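Local coordinates for protein glycoside hydrolase family 31 (Trueperella pyogenes, PDB 5I0E) that probably hydrolyses alpha-glucosidic linkages in glucose-containing saccharides, at residues G296-G301 / M585-Y590. Numbering follows the deposited sequence.
Sequences GLWASG and MPIMQY
First and eighth strands of the TIM barrel, 297-300 and 587-590, meet at W298 and Q589 and so close the parallel ring. W298 bonds to both neighbours of Q589. W298 N donates to M588 O at 2.9 Å, and Y590 N donates to W298 O at 3.2 Å. At the start of the strands water takes over: it donates to G296 O and accepts from M588 N.

W298 and Q589 point into the barrel. I587 CG2 lies over one face of the W298 indole, 3.9 Å from the centroid of the five-membered ring, in a CH-pi contact. W298 NE1 bonds to I294 O, which helps fix the ring. The Q589 chain bends at chi2 (102°), and its amide plane stands 68° from the indole. A second water, 2.8 Å from Q589 OE1, donates to that oxygen and also bonds to S300 OG. Q589 NE2 is held by D561 OD1 and W560 O. The side chain of S300 is about 7 Å from a bound glucose, consistent with this end of the barrel facing the sugar site.

L297, A299, M588 and Y590 point outward, to the helix layer of the (beta/alpha)8 fold. Y590 CG stands between the backbone N and the carbonyl carbon (chi1 70°), which turns the ring over A299. A299 CA sits over one ring face, 4.0 Å from its centroid. Y590 OH reaches on to H317 NE2 of helix 307-320. L297 CD1 touches M588 CG at 3.8 Å, while M588 also packs on F579 and T583 of helix 572-583.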
loop_
_atom_site.group_PDB
_atom_site.type_symbol
_atom_site.label_atom_id
_atom_site.label_comp_id
_atom_site.label_asym_id
_atom_site.label_seq_id
_atom_site.Cartn_x
_atom_site.Cartn_y
_atom_site.Cartn_z
ATOM N N GLY A 296 18.437 10.154 -8.028
ATOM C CA GLY A 296 18.790 11.350 -7.255
ATOM C C GLY A 296 17.847 11.580 -6.070
ATOM O O GLY A 296 16.913 10.790 -5.835
ATOM N N LEU A 297 18.106 12.649 -5.314
ATOM C CA LEU A 297 17.265 13.015 -4.172
ATOM C C LEU A 297 15.924 13.580 -4.685
ATOM O O LEU A 297 15.908 14.396 -5.600
ATOM C CB LEU A 297 17.974 14.017 -3.255
ATOM C CG LEU A 297 17.146 14.566 -2.091
ATOM C CD1 LEU A 297 16.749 13.458 -1.142
ATOM C CD2 LEU A 297 17.920 15.646 -1.362
ATOM N N TRP A 298 14.832 13.083 -4.120
ATOM C CA TRP A 298 13.481 13.574 -4.371
ATOM C C TRP A 298 13.077 14.534 -3.239
ATOM O O TRP A 298 13.108 14.165 -2.076
ATOM C CB TRP A 298 12.476 12.441 -4.400
ATOM C CG TRP A 298 12.494 11.493 -5.530
ATOM C CD1 TRP A 298 13.578 10.882 -6.073
ATOM C CD2 TRP A 298 11.363 10.978 -6.206
ATOM N NE1 TRP A 298 13.202 10.038 -7.070
ATOM C CE2 TRP A 298 11.841 10.078 -7.187
ATOM C CE3 TRP A 298 9.985 11.208 -6.104
ATOM C CZ2 TRP A 298 10.989 9.398 -8.072
ATOM C CZ3 TRP A 298 9.132 10.536 -6.967
ATOM C CH2 TRP A 298 9.641 9.634 -7.947
ATOM N N ALA A 299 12.728 15.770 -3.622
ATOM C CA ALA A 299 12.246 16.792 -2.706
ATOM C C ALA A 299 10.723 16.860 -2.785
ATOM O O ALA A 299 10.136 16.799 -3.866
ATOM C CB ALA A 299 12.867 18.146 -3.036
ATOM N N SER A 300 10.095 16.973 -1.627
ATOM C CA SER A 300 8.639 17.030 -1.530
ATOM C C SER A 300 8.222 17.737 -0.225
ATOM O O SER A 300 8.910 17.673 0.795
ATOM C CB SER A 300 8.042 15.617 -1.582
ATOM O OG SER A 300 6.612 15.665 -1.635
ATOM N N GLY A 301 7.101 18.430 -0.295
ATOM C CA GLY A 301 6.458 18.992 0.879
ATOM C C GLY A 301 5.057 19.452 0.533
ATOM O O GLY A 301 4.877 20.248 -0.419
ATOM N N MET A 585 19.150 3.384 -0.049
ATOM C CA MET A 585 17.900 2.708 -0.394
ATOM C C MET A 585 17.532 3.060 -1.815
ATOM O O MET A 585 18.061 4.034 -2.347
ATOM C CB MET A 585 16.809 3.077 0.607
ATOM C CG MET A 585 17.086 2.411 1.945
ATOM S SD MET A 585 15.997 2.920 3.257
ATOM C CE MET A 585 16.854 2.298 4.716
ATOM N N PRO A 586 16.642 2.269 -2.450
ATOM C CA PRO A 586 16.420 2.460 -3.893
ATOM C C PRO A 586 15.931 3.860 -4.281
ATOM O O PRO A 586 16.504 4.453 -5.169
ATOM C CB PRO A 586 15.384 1.385 -4.233
ATOM C CG PRO A 586 15.560 0.354 -3.166
ATOM C CD PRO A 586 15.855 1.137 -1.927
ATOM N N ILE A 587 14.915 4.382 -3.584
ATOM C CA ILE A 587 14.438 5.755 -3.791
ATOM C C ILE A 587 14.603 6.561 -2.518
ATOM O O ILE A 587 14.075 6.180 -1.479
ATOM C CB ILE A 587 12.942 5.825 -4.180
ATOM C CG1 ILE A 587 12.615 4.851 -5.294
ATOM C CG2 ILE A 587 12.553 7.255 -4.546
ATOM C CD1 ILE A 587 13.307 5.172 -6.597
ATOM N N MET A 588 15.279 7.702 -2.646
ATOM C CA MET A 588 15.619 8.592 -1.545
ATOM C C MET A 588 14.755 9.856 -1.674
ATOM O O MET A 588 14.869 10.563 -2.688
ATOM C CB MET A 588 17.114 8.937 -1.652
ATOM C CG MET A 588 17.704 9.786 -0.527
ATOM S SD MET A 588 19.388 10.393 -0.900
ATOM C CE MET A 588 19.833 11.048 0.704
ATOM N N GLN A 589 13.870 10.102 -0.691
ATOM C CA GLN A 589 13.111 11.363 -0.605
ATOM C C GLN A 589 12.689 11.760 0.767
ATOM O O GLN A 589 12.543 10.935 1.626
ATOM C CB GLN A 589 11.860 11.463 -1.534
ATOM C CG GLN A 589 10.735 10.472 -1.512
ATOM C CD GLN A 589 9.455 10.913 -0.776
ATOM O OE1 GLN A 589 8.575 11.644 -1.301
ATOM N NE2 GLN A 589 9.301 10.367 0.415
ATOM N N TYR A 590 12.502 13.063 0.916
ATOM C CA TYR A 590 11.938 13.672 2.093
ATOM C C TYR A 590 10.593 14.270 1.694
ATOM O O TYR A 590 10.413 14.710 0.570
ATOM C CB TYR A 590 12.891 14.742 2.670
ATOM C CG TYR A 590 13.076 16.043 1.874
ATOM C CD1 TYR A 590 12.141 17.071 1.947
ATOM C CD2 TYR A 590 14.225 16.268 1.104
ATOM C CE1 TYR A 590 12.327 18.278 1.271
ATOM C CE2 TYR A 590 14.424 17.456 0.422
ATOM C CZ TYR A 590 13.471 18.466 0.496
ATOM O OH TYR A 590 13.651 19.664 -0.176
HETATM O O HOH W 1 16.383 8.187 -5.490
HETATM O O HOH W 2 6.405 12.988 -2.563
#